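Local coordinates for protein coenzyme A transferase (Yersinia pestis, PDB 3QLI) that binds coenzyme A and probably transfers it between acyl-CoA thioesters and carboxylic acids such as acetate, at residues V148-C153 against M184-G189; F157-G162 against A192-S197; S334-L339 against D365-A370; R377-T382 against Y411-F416. One frame throughout, in Å; residues are numbered along the deposited sequence.

How the contacts relate
The four contacts fall into two pairs, one in each half of the chain. Contacts 1 and 2 lie in the N-terminal half, their centres about 6 Å apart; S158 joins them, its O 3.0 Å from S149 N and its OG 3.0 Å from V187 N. Contacts 3 and 4, centres about 10 Å apart, share the C-terminal sheet, where S334 O lies 2.7 Å from I379 N. Between the pairs, centres are about 29 to 38 Å apart. In a complex of this protein, not in this chain, coenzyme A contacts L339 of contact 3 and R393, whose side chain is about 3 Å from that of T382, and bonds covalently to E264, beside F366.

Contact 1 of 4, residues V148-C153 against M184-G189; sequences VSPMDC and MPRVQG
R186 reaches across from one loop to touch P150 and D152 on another. The two loops follow strands 143-148 and 175-180, neighbours in the parallel sheet of the Rossmann-like N-terminal half, and lie side by side where those strands end. At the root of the arginine, CB is 4.1 Å from S149 OG. The chain first runs straight, with CG opposite the backbone N (chi1 -176°), and then bends at chi3 (-80°), which turns the guanidinium toward the 148-153 loop. NE comes 4.0 Å from D152 CB, and CZ passes P150 O. At the tip, NH2 is 2.8 Å from P150 O, which stands oblique to the guanidinium, while M151 O sits farther off at its edge and S149 OG lies over one face. A long, jointed cationic side chain suits a place lined by carbonyl oxygens. D152 adds a negative charge nearby, its OD2 4.6 Å from R186 NE, beyond salt-bridge range; its OD1 instead accepts from H154 N and Y156 N, which fold its own loop. S149 is small enough to sit close to the M184 carbonyl, its CB 3.2 Å from M184 O, while its OG is hydrogen-bonded to S158 N. The flexible thioether chain of M184 lies alongside, with CG 3.7 Å from S149 N.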
loop_
_atom_site.group_PDB
_atom_site.type_symbol
_atom_site.label_atom_id
_atom_site.label_comp_id
_atom_site.label_asym_id
_atom_site.label_seq_id
_atom_site.Cartn_x
_atom_site.Cartn_y
_atom_site.Cartn_z
ATOM N N VAL A 148 -20.986 -2.258 -25.893
ATOM C CA VAL A 148 -20.239 -3.410 -26.403
ATOM C C VAL A 148 -20.145 -3.335 -27.909
ATOM O O VAL A 148 -20.900 -2.614 -28.546
ATOM C CB VAL A 148 -20.897 -4.747 -26.027
ATOM C CG1 VAL A 148 -20.969 -4.899 -24.496
ATOM C CG2 VAL A 148 -22.275 -4.874 -26.673
ATOM N N SER A 149 -19.200 -4.074 -28.477
ATOM C CA SER A 149 -19.102 -4.175 -29.920
ATOM C C SER A 149 -20.239 -5.067 -30.396
ATOM O O SER A 149 -20.881 -5.747 -29.590
ATOM C CB SER A 149 -17.751 -4.783 -30.313
ATOM O OG SER A 149 -17.633 -6.083 -29.758
ATOM N N PRO A 150 -20.508 -5.059 -31.709
ATOM C CA PRO A 150 -21.581 -5.893 -32.257
ATOM C C PRO A 150 -21.334 -7.380 -32.001
ATOM O O PRO A 150 -20.182 -7.815 -31.940
ATOM C CB PRO A 150 -21.520 -5.586 -33.762
ATOM C CG PRO A 150 -20.969 -4.204 -33.833
ATOM C CD PRO A 150 -19.935 -4.155 -32.723
ATOM N N MET A 151 -22.410 -8.143 -31.856
ATOM C CA MET A 151 -22.316 -9.579 -31.656
ATOM C C MET A 151 -21.625 -10.221 -32.858
ATOM O O MET A 151 -21.929 -9.875 -33.993
ATOM C CB MET A 151 -23.710 -10.180 -31.488
ATOM C CG MET A 151 -23.678 -11.642 -31.094
ATOM S SD MET A 151 -25.287 -12.404 -30.911
ATOM C CE MET A 151 -25.759 -12.574 -32.633
ATOM N N ASP A 152 -20.696 -11.143 -32.613
ATOM C CA ASP A 152 -20.024 -11.833 -33.712
ATOM C C ASP A 152 -20.784 -13.100 -34.093
ATOM O O ASP A 152 -21.807 -13.415 -33.500
ATOM C CB ASP A 152 -18.558 -12.145 -33.376
ATOM C CG ASP A 152 -18.405 -13.156 -32.241
ATOM O OD1 ASP A 152 -19.349 -13.944 -31.996
ATOM O OD2 ASP A 152 -17.322 -13.165 -31.601
ATOM N N CYS A 153 -20.291 -13.834 -35.089
ATOM C CA CYS A 153 -21.037 -14.996 -35.580
ATOM C C CYS A 153 -21.076 -16.159 -34.589
ATOM O O CYS A 153 -21.761 -17.158 -34.824
ATOM C CB CYS A 153 -20.478 -15.477 -36.924
ATOM S SG CYS A 153 -18.819 -16.197 -36.800
ATOM N N MET A 184 -17.594 0.721 -31.151
ATOM C CA MET A 184 -16.829 0.082 -30.075
ATOM C C MET A 184 -15.959 -1.027 -30.666
ATOM O O MET A 184 -16.471 -1.956 -31.273
ATOM C CB MET A 184 -17.766 -0.507 -29.006
ATOM C CG MET A 184 -17.012 -1.144 -27.835
ATOM S SD MET A 184 -16.014 0.011 -26.880
ATOM C CE MET A 184 -17.254 0.776 -25.838
ATOM N N PRO A 185 -14.635 -0.926 -30.507
ATOM C CA PRO A 185 -13.776 -1.969 -31.084
ATOM C C PRO A 185 -13.987 -3.349 -30.451
ATOM O O PRO A 185 -14.311 -3.457 -29.261
ATOM C CB PRO A 185 -12.360 -1.462 -30.784
ATOM C CG PRO A 185 -12.536 -0.538 -29.586
ATOM C CD PRO A 185 -13.855 0.141 -29.857
ATOM N N ARG A 186 -13.803 -4.388 -31.261
ATOM C CA ARG A 186 -13.822 -5.764 -30.792
ATOM C C ARG A 186 -12.438 -6.094 -30.263
ATOM O O ARG A 186 -11.512 -6.375 -31.030
ATOM C CB ARG A 186 -14.200 -6.708 -31.936
ATOM C CG ARG A 186 -14.350 -8.159 -31.520
ATOM C CD ARG A 186 -14.791 -9.035 -32.688
ATOM N NE ARG A 186 -16.224 -8.955 -32.966
ATOM C CZ ARG A 186 -16.811 -8.007 -33.695
ATOM N NH1 ARG A 186 -16.091 -7.021 -34.223
ATOM N NH2 ARG A 186 -18.129 -8.043 -33.897
ATOM N N VAL A 187 -12.296 -6.046 -28.946
ATOM C CA VAL A 187 -10.994 -6.204 -28.309
ATOM C C VAL A 187 -10.835 -7.591 -27.711
ATOM O O VAL A 187 -11.757 -8.095 -27.083
ATOM C CB VAL A 187 -10.812 -5.133 -27.220
ATOM C CG1 VAL A 187 -9.570 -5.417 -26.385
ATOM C CG2 VAL A 187 -10.742 -3.745 -27.872
ATOM N N GLN A 188 -9.675 -8.212 -27.920
ATOM C CA GLN A 188 -9.394 -9.511 -27.315
ATOM C C GLN A 188 -8.889 -9.314 -25.894
ATOM O O GLN A 188 -8.151 -8.362 -25.605
ATOM C CB GLN A 188 -8.341 -10.277 -28.131
ATOM C CG GLN A 188 -8.813 -10.630 -29.545
ATOM C CD GLN A 188 -7.698 -11.166 -30.437
ATOM O OE1 GLN A 188 -6.612 -11.511 -29.964
ATOM N NE2 GLN A 188 -7.967 -11.227 -31.743
ATOM N N GLY A 189 -9.268 -10.218 -25.006
ATOM C CA GLY A 189 -8.804 -10.117 -23.637
ATOM C C GLY A 189 -9.391 -11.167 -22.729
ATOM O O GLY A 189 -10.255 -11.947 -23.134
#

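Contact 2 of 4, residues F157-G162 against A192-S197; sequences FSLGVG and AAIHIS
F157 and I194 exchange a pair of backbone hydrogen bonds: I194 N gives to F157 O at 2.8 Å, and F157 N gives to I194 O at 2.9 Å with the donor tilted 29° from the carbonyl plane. Two residues on, L159 N donates to A192 O, also at 2.9 Å. Between these bonds lies the non-hydrogen-bonded pair S158 and A193. Together they form a two-stranded antiparallel ribbon, strands 156-158 and 193-195, beside the parallel sheet of the N-terminal half. It ends in an ST turn, S158 OG accepting from G160 N, that runs into a type II' turn from L159 to G162; G160 takes the positive-phi second position, which a residue without a side chain adopts easily. F157 and I194 share a face of the ribbon. The phenyl ring, set opposite the carbonyl carbon by chi1 (-56°), has I194 O at its edge and brings CE2 within 3.9 Å of I196 CB. V148, M151 and Y22 of helix 18-25 pack round this ring, a fitting place for a large apolar group. Branched L159 and I194 touch loosely, CG to CG1 at 4.3 Å.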
loop_
_atom_site.group_PDB
_atom_site.type_symbol
_atom_site.label_atom_id
_atom_site.label_comp_id
_atom_site.label_asym_id
_atom_site.label_seq_id
_atom_site.Cartn_x
_atom_site.Cartn_y
_atom_site.Cartn_z
ATOM N N PHE A 157 -20.284 -10.661 -27.681
ATOM C CA PHE A 157 -20.036 -9.223 -27.724
ATOM C C PHE A 157 -18.701 -8.966 -27.044
ATOM O O PHE A 157 -18.294 -9.730 -26.172
ATOM C CB PHE A 157 -21.096 -8.478 -26.907
ATOM C CG PHE A 157 -22.504 -8.749 -27.326
ATOM C CD1 PHE A 157 -23.136 -7.924 -28.241
ATOM C CD2 PHE A 157 -23.218 -9.804 -26.768
ATOM C CE1 PHE A 157 -24.452 -8.149 -28.613
ATOM C CE2 PHE A 157 -24.531 -10.041 -27.144
ATOM C CZ PHE A 157 -25.151 -9.203 -28.071
ATOM N N SER A 158 -18.031 -7.879 -27.396
ATOM C CA SER A 158 -16.820 -7.510 -26.679
ATOM C C SER A 158 -17.036 -6.268 -25.820
ATOM O O SER A 158 -17.682 -5.312 -26.254
ATOM C CB SER A 158 -15.685 -7.233 -27.680
ATOM O OG SER A 158 -14.555 -6.690 -27.034
ATOM N N LEU A 159 -16.455 -6.268 -24.617
ATOM C CA LEU A 159 -16.386 -5.061 -23.788
ATOM C C LEU A 159 -15.470 -3.962 -24.373
ATOM O O LEU A 159 -15.439 -2.827 -23.876
ATOM C CB LEU A 159 -15.906 -5.424 -22.378
ATOM C CG LEU A 159 -16.845 -6.341 -21.590
ATOM C CD1 LEU A 159 -16.212 -6.665 -20.249
ATOM C CD2 LEU A 159 -18.208 -5.683 -21.403
ATOM N N GLY A 160 -14.709 -4.292 -25.409
ATOM C CA GLY A 160 -13.972 -3.268 -26.133
ATOM C C GLY A 160 -12.959 -2.500 -25.300
ATOM O O GLY A 160 -11.966 -3.070 -24.843
ATOM N N VAL A 161 -13.196 -1.203 -25.137
ATOM C CA VAL A 161 -12.305 -0.316 -24.394
ATOM C C VAL A 161 -12.203 -0.651 -22.911
ATOM O O VAL A 161 -11.233 -0.292 -22.250
ATOM C CB VAL A 161 -12.696 1.167 -24.554
ATOM C CG1 VAL A 161 -12.376 1.648 -25.956
ATOM C CG2 VAL A 161 -14.163 1.368 -24.231
ATOM N N GLY A 162 -13.226 -1.307 -22.381
ATOM C CA GLY A 162 -13.230 -1.632 -20.972
ATOM C C GLY A 162 -13.169 -3.083 -20.542
ATOM O O GLY A 162 -13.857 -3.944 -21.080
ATOM N N ALA A 192 -13.024 -10.634 -21.822
ATOM C CA ALA A 192 -13.444 -9.441 -22.566
ATOM C C ALA A 192 -14.655 -9.738 -23.440
ATOM O O ALA A 192 -15.427 -8.844 -23.754
ATOM C CB ALA A 192 -12.307 -8.895 -23.416
ATOM N N ALA A 193 -14.800 -10.996 -23.839
ATOM C CA ALA A 193 -15.918 -11.415 -24.678
ATOM C C ALA A 193 -17.049 -12.006 -23.836
ATOM O O ALA A 193 -16.810 -12.840 -22.962
ATOM C CB ALA A 193 -15.436 -12.438 -25.712
ATOM N N ILE A 194 -18.279 -11.573 -24.083
ATOM C CA ILE A 194 -19.410 -12.100 -23.321
ATOM C C ILE A 194 -20.433 -12.700 -24.262
ATOM O O ILE A 194 -20.869 -12.032 -25.200
ATOM C CB ILE A 194 -20.155 -10.999 -22.539
ATOM C CG1 ILE A 194 -19.187 -9.965 -21.958
ATOM C CG2 ILE A 194 -21.077 -11.633 -21.476
ATOM C CD1 ILE A 194 -18.277 -10.507 -20.905
ATOM N N HIS A 195 -20.838 -13.936 -24.004
ATOM C CA HIS A 195 -21.796 -14.607 -24.869
ATOM C C HIS A 195 -23.218 -14.065 -24.687
ATOM O O HIS A 195 -23.605 -13.677 -23.590
ATOM C CB HIS A 195 -21.778 -16.112 -24.608
ATOM C CG HIS A 195 -22.507 -16.901 -25.643
ATOM N ND1 HIS A 195 -23.758 -17.435 -25.427
ATOM C CD2 HIS A 195 -22.169 -17.229 -26.914
ATOM C CE1 HIS A 195 -24.152 -18.077 -26.513
ATOM N NE2 HIS A 195 -23.207 -17.967 -27.428
ATOM N N ILE A 196 -24.004 -14.066 -25.762
ATOM C CA ILE A 196 -25.376 -13.555 -25.696
ATOM C C ILE A 196 -26.216 -14.272 -24.623
ATOM O O ILE A 196 -27.137 -13.687 -24.044
ATOM C CB ILE A 196 -26.059 -13.619 -27.089
ATOM C CG1 ILE A 196 -27.458 -13.002 -27.029
ATOM C CG2 ILE A 196 -26.113 -15.056 -27.584
ATOM C CD1 ILE A 196 -28.054 -12.706 -28.382
ATOM N N SER A 197 -25.883 -15.526 -24.330
ATOM C CA SER A 197 -26.613 -16.266 -23.312
ATOM C C SER A 197 -26.429 -15.656 -21.922
ATOM O O SER A 197 -27.169 -15.985 -20.998
ATOM C CB SER A 197 -26.210 -17.750 -23.314
ATOM O OG SER A 197 -24.855 -17.916 -22.935
#

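Contact 3 of 4, residues S334-L339 against D365-A370; sequences SINATL and DFVRGA
The phenyl ring of F366 turns away from strand 332-337, so that S334 touches the root of this side chain: its OG is 3.5 Å from F366 CB and stands oblique to the ring. The ring extends among H262, N321 and Q239, and approaches the side chain of E264, which carries coenzyme A covalently in a complex of this protein but not here. The second flat group, the N336 amide, has ND2 4.3 Å from F366 CB and 4.4 Å from V367 CG2. Its OD1 faces elsewhere and bonds to Q239 NE2. The same glutamine bonds S334 OG through OE1, so one amide from strand 237-240 satisfies two polar atoms buried beneath the helix. Chi1 (164°) sets S334 OG opposite the backbone N, where it touches F366 CB while bonding Q239. Small residues set the spacing: S334 CB rests 3.6 Å from A370 CB, which lets the axes of strand 334-337 and helix 365-370 approach to 8.5 Å while running nearly antiparallel, at 150°. This is the strand-helix half of a beta-alpha-beta crossover, and the chain leads on from helix 363-372 into strand 377-381, the parallel neighbour of 332-337. V367 and A370 also lie on S378 of that strand, V367 reaches I380, and Q363, which contacts coenzyme A in that complex, bonds A337 O through NE2.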
loop_
_atom_site.group_PDB
_atom_site.type_symbol
_atom_site.label_atom_id
_atom_site.label_comp_id
_atom_site.label_asym_id
_atom_site.label_seq_id
_atom_site.Cartn_x
_atom_site.Cartn_y
_atom_site.Cartn_z
ATOM N N SER A 334 7.198 2.595 -14.520
ATOM C CA SER A 334 5.905 3.211 -14.254
ATOM C C SER A 334 6.068 4.721 -14.298
ATOM O O SER A 334 6.897 5.276 -13.579
ATOM C CB SER A 334 5.401 2.803 -12.873
ATOM O OG SER A 334 4.347 3.663 -12.455
ATOM N N ILE A 335 5.287 5.380 -15.150
ATOM C CA ILE A 335 5.352 6.829 -15.278
ATOM C C ILE A 335 4.001 7.436 -14.944
ATOM O O ILE A 335 3.039 7.291 -15.697
ATOM C CB ILE A 335 5.771 7.239 -16.705
ATOM C CG1 ILE A 335 7.151 6.659 -17.037
ATOM C CG2 ILE A 335 5.752 8.771 -16.861
ATOM C CD1 ILE A 335 7.427 6.507 -18.539
ATOM N N ASN A 336 3.935 8.088 -13.790
ATOM C CA ASN A 336 2.711 8.711 -13.298
ATOM C C ASN A 336 2.927 10.195 -13.046
ATOM O O ASN A 336 4.042 10.625 -12.805
ATOM C CB ASN A 336 2.274 8.048 -12.004
ATOM C CG ASN A 336 1.734 6.658 -12.225
ATOM O OD1 ASN A 336 0.834 6.465 -13.035
ATOM N ND2 ASN A 336 2.288 5.681 -11.519
ATOM N N ALA A 337 1.852 10.969 -13.084
ATOM C CA ALA A 337 1.948 12.400 -12.850
ATOM C C ALA A 337 1.407 12.713 -11.462
ATOM O O ALA A 337 0.691 11.910 -10.885
ATOM C CB ALA A 337 1.152 13.145 -13.912
ATOM N N THR A 338 1.756 13.872 -10.917
ATOM C CA THR A 338 1.161 14.288 -9.657
ATOM C C THR A 338 0.898 15.792 -9.680
ATOM O O THR A 338 1.309 16.479 -10.614
ATOM C CB THR A 338 2.059 13.909 -8.474
ATOM O OG1 THR A 338 1.371 14.181 -7.252
ATOM C CG2 THR A 338 3.366 14.712 -8.518
ATOM N N LEU A 339 0.198 16.304 -8.672
ATOM C CA LEU A 339 -0.061 17.745 -8.596
ATOM C C LEU A 339 0.945 18.437 -7.676
ATOM O O LEU A 339 1.369 19.561 -7.931
ATOM C CB LEU A 339 -1.494 18.017 -8.112
ATOM C CG LEU A 339 -2.581 17.569 -9.093
ATOM C CD1 LEU A 339 -3.963 17.961 -8.581
ATOM C CD2 LEU A 339 -2.336 18.173 -10.473
ATOM N N ASP A 365 -0.464 1.315 -6.921
ATOM C CA ASP A 365 -0.253 -0.068 -7.352
ATOM C C ASP A 365 1.007 -0.173 -8.210
ATOM O O ASP A 365 1.798 -1.097 -8.065
ATOM C CB ASP A 365 -1.428 -0.579 -8.186
ATOM C CG ASP A 365 -2.742 -0.537 -7.427
ATOM O OD1 ASP A 365 -2.714 -0.705 -6.194
ATOM O OD2 ASP A 365 -3.785 -0.319 -8.070
ATOM N N PHE A 366 1.169 0.780 -9.120
ATOM C CA PHE A 366 2.293 0.740 -10.046
ATOM C C PHE A 366 3.578 1.299 -9.429
ATOM O O PHE A 366 4.674 0.874 -9.785
ATOM C CB PHE A 366 1.918 1.428 -11.366
ATOM C CG PHE A 366 1.234 0.490 -12.331
ATOM C CD1 PHE A 366 1.990 -0.321 -13.164
ATOM C CD2 PHE A 366 -0.150 0.354 -12.337
ATOM C CE1 PHE A 366 1.384 -1.225 -14.015
ATOM C CE2 PHE A 366 -0.770 -0.554 -13.202
ATOM C CZ PHE A 366 -0.000 -1.336 -14.039
ATOM N N VAL A 367 3.445 2.242 -8.502
ATOM C CA VAL A 367 4.605 2.695 -7.727
ATOM C C VAL A 367 5.217 1.486 -7.005
ATOM O O VAL A 367 6.434 1.261 -7.043
ATOM C CB VAL A 367 4.202 3.797 -6.698
ATOM C CG1 VAL A 367 5.335 4.067 -5.702
ATOM C CG2 VAL A 367 3.795 5.081 -7.412
ATOM N N ARG A 368 4.365 0.699 -6.356
ATOM C CA ARG A 368 4.808 -0.500 -5.642
ATOM C C ARG A 368 5.311 -1.587 -6.584
ATOM O O ARG A 368 6.351 -2.199 -6.352
ATOM C CB ARG A 368 3.649 -1.066 -4.816
ATOM C CG ARG A 368 3.184 -0.184 -3.665
ATOM C CD ARG A 368 1.816 -0.698 -3.145
ATOM N NE ARG A 368 1.477 -0.220 -1.806
ATOM C CZ ARG A 368 0.244 -0.249 -1.291
ATOM N NH1 ARG A 368 -0.764 -0.713 -2.022
ATOM N NH2 ARG A 368 0.008 0.189 -0.051
ATOM N N GLY A 369 4.548 -1.862 -7.634
ATOM C CA GLY A 369 4.891 -2.925 -8.559
ATOM C C GLY A 369 6.175 -2.649 -9.324
ATOM O O GLY A 369 7.005 -3.546 -9.492
ATOM N N ALA A 370 6.353 -1.409 -9.783
ATOM C CA ALA A 370 7.556 -1.063 -10.542
ATOM C C ALA A 370 8.808 -1.209 -9.673
ATOM O O ALA A 370 9.820 -1.721 -10.129
ATOM C CB ALA A 370 7.457 0.357 -11.123
#

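Contact 4 of 4, residues R377-T382 against Y411-F416; sequences RSIIAT and YIVTEF
The carbonyl oxygen of Y411 is held by two hydrogen bonds: I380 N donates to it at 2.8 Å, and a water donates to it at 3.2 Å. The same water is hydrogen-bonded to S378 OG, whose short polar side chain suits this bridging role. Before it Y411 N donates to S378 O, and beyond it V413 N to I380 O and T382 N to V413 O at 2.9 Å. This is the ladder of neighbouring parallel strands, 377-381 and 411-414, in the Rossmann-like sheet of the C-terminal half. I379, A381 and V413 share one face. I379 CG2 lies 3.8 Å from V413 CG2, and helix 220-230 packs on A381 and V413. I380 points to the other face, where it meets Q363 and T338. At the start of the ladder, Y411 has S378 O at its ring edge, and R377 CD lies 3.9 Å from Y411 CE2. The extended arginine crosses the tyrosine, its guanidinium turned 75° from the ring, and continues to L231 O, which NH1 bonds. T414 OG1 closes an ST turn by accepting from F416 N at 3.1 Å, and also hydrogen-bonds L436 O.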
loop_
_atom_site.group_PDB
_atom_site.type_symbol
_atom_site.label_atom_id
_atom_site.label_comp_id
_atom_site.label_asym_id
_atom_site.label_seq_id
_atom_site.Cartn_x
_atom_site.Cartn_y
_atom_site.Cartn_z
ATOM N N ARG A 377 11.659 0.718 -12.228
ATOM C CA ARG A 377 11.674 2.081 -11.704
ATOM C C ARG A 377 10.271 2.672 -11.707
ATOM O O ARG A 377 9.561 2.594 -12.717
ATOM C CB ARG A 377 12.573 2.995 -12.556
ATOM C CG ARG A 377 14.044 2.617 -12.571
ATOM C CD ARG A 377 14.887 3.641 -13.347
ATOM N NE ARG A 377 16.304 3.273 -13.293
ATOM C CZ ARG A 377 17.114 3.200 -14.345
ATOM N NH1 ARG A 377 16.671 3.495 -15.564
ATOM N NH2 ARG A 377 18.380 2.835 -14.172
ATOM N N SER A 378 9.882 3.270 -10.585
ATOM C CA SER A 378 8.655 4.065 -10.536
ATOM C C SER A 378 9.018 5.551 -10.591
ATOM O O SER A 378 9.857 6.019 -9.824
ATOM C CB SER A 378 7.873 3.792 -9.247
ATOM O OG SER A 378 7.003 4.880 -8.962
ATOM N N ILE A 379 8.397 6.274 -11.516
ATOM C CA ILE A 379 8.648 7.695 -11.700
ATOM C C ILE A 379 7.352 8.464 -11.456
ATOM O O ILE A 379 6.290 8.106 -11.982
ATOM C CB ILE A 379 9.131 7.997 -13.139
ATOM C CG1 ILE A 379 10.483 7.317 -13.385
ATOM C CG2 ILE A 379 9.216 9.511 -13.366
ATOM C CD1 ILE A 379 10.825 7.115 -14.858
ATOM N N ILE A 380 7.433 9.507 -10.645
ATOM C CA ILE A 380 6.299 10.409 -10.475
ATOM C C ILE A 380 6.821 11.789 -10.856
ATOM O O ILE A 380 7.832 12.239 -10.331
ATOM C CB ILE A 380 5.776 10.402 -9.040
ATOM C CG1 ILE A 380 5.115 9.041 -8.735
ATOM C CG2 ILE A 380 4.800 11.556 -8.839
ATOM C CD1 ILE A 380 4.713 8.850 -7.258
ATOM N N ALA A 381 6.149 12.439 -11.798
ATOM C CA ALA A 381 6.686 13.659 -12.392
ATOM C C ALA A 381 5.701 14.805 -12.277
ATOM O O ALA A 381 4.485 14.597 -12.338
ATOM C CB ALA A 381 7.026 13.417 -13.861
ATOM N N THR A 382 6.223 16.019 -12.128
ATOM C CA THR A 382 5.383 17.213 -12.205
ATOM C C THR A 382 6.243 18.402 -12.614
ATOM O O THR A 382 7.426 18.451 -12.273
ATOM C CB THR A 382 4.731 17.553 -10.845
ATOM O OG1 THR A 382 4.008 18.790 -10.946
ATOM C CG2 THR A 382 5.795 17.698 -9.765
ATOM N N TYR A 411 11.218 7.373 -7.559
ATOM C CA TYR A 411 11.855 8.425 -8.329
ATOM C C TYR A 411 10.898 9.572 -8.580
ATOM O O TYR A 411 9.779 9.354 -9.040
ATOM C CB TYR A 411 12.247 7.890 -9.710
ATOM C CG TYR A 411 13.638 7.318 -9.836
ATOM C CD1 TYR A 411 14.730 8.140 -10.072
ATOM C CD2 TYR A 411 13.852 5.953 -9.753
ATOM C CE1 TYR A 411 16.001 7.616 -10.200
ATOM C CE2 TYR A 411 15.116 5.420 -9.878
ATOM C CZ TYR A 411 16.187 6.254 -10.102
ATOM O OH TYR A 411 17.447 5.721 -10.227
ATOM N N ILE A 412 11.333 10.796 -8.303
ATOM C CA ILE A 412 10.508 11.946 -8.653
ATOM C C ILE A 412 11.243 12.748 -9.716
ATOM O O ILE A 412 12.469 12.716 -9.774
ATOM C CB ILE A 412 10.215 12.838 -7.450
ATOM C CG1 ILE A 412 11.513 13.250 -6.746
ATOM C CG2 ILE A 412 9.243 12.115 -6.489
ATOM C CD1 ILE A 412 11.315 14.341 -5.683
ATOM N N VAL A 413 10.487 13.448 -10.555
ATOM C CA VAL A 413 11.064 14.204 -11.667
ATOM C C VAL A 413 10.336 15.521 -11.847
ATOM O O VAL A 413 9.108 15.562 -11.797
ATOM C CB VAL A 413 10.954 13.429 -12.988
ATOM C CG1 VAL A 413 11.305 14.344 -14.191
ATOM C CG2 VAL A 413 11.847 12.179 -12.947
ATOM N N THR A 414 11.101 16.601 -12.036
ATOM C CA THR A 414 10.555 17.875 -12.496
ATOM C C THR A 414 11.418 18.305 -13.687
ATOM O O THR A 414 12.311 17.569 -14.103
ATOM C CB THR A 414 10.606 18.990 -11.406
ATOM O OG1 THR A 414 11.967 19.395 -11.197
ATOM C CG2 THR A 414 9.991 18.531 -10.063
ATOM N N GLU A 415 11.165 19.489 -14.230
ATOM C CA GLU A 415 11.980 19.984 -15.338
ATOM C C GLU A 415 13.445 20.217 -14.921
ATOM O O GLU A 415 14.333 20.371 -15.771
ATOM C CB GLU A 415 11.359 21.243 -15.968
ATOM C CG GLU A 415 11.428 22.523 -15.126
ATOM C CD GLU A 415 10.217 22.727 -14.222
ATOM O OE1 GLU A 415 9.551 21.736 -13.844
ATOM O OE2 GLU A 415 9.920 23.893 -13.886
ATOM N N PHE A 416 13.712 20.196 -13.619
ATOM C CA PHE A 416 15.094 20.379 -13.127
ATOM C C PHE A 416 15.873 19.099 -12.787
ATOM O O PHE A 416 17.015 19.157 -12.330
ATOM C CB PHE A 416 15.112 21.357 -11.950
ATOM C CG PHE A 416 14.568 22.712 -12.306
ATOM C CD1 PHE A 416 15.246 23.531 -13.197
ATOM C CD2 PHE A 416 13.361 23.143 -11.793
ATOM C CE1 PHE A 416 14.740 24.781 -13.545
ATOM C CE2 PHE A 416 12.849 24.390 -12.127
ATOM C CZ PHE A 416 13.534 25.208 -13.007
HETATM O O HOH W 1 7.979 7.222 -7.544
#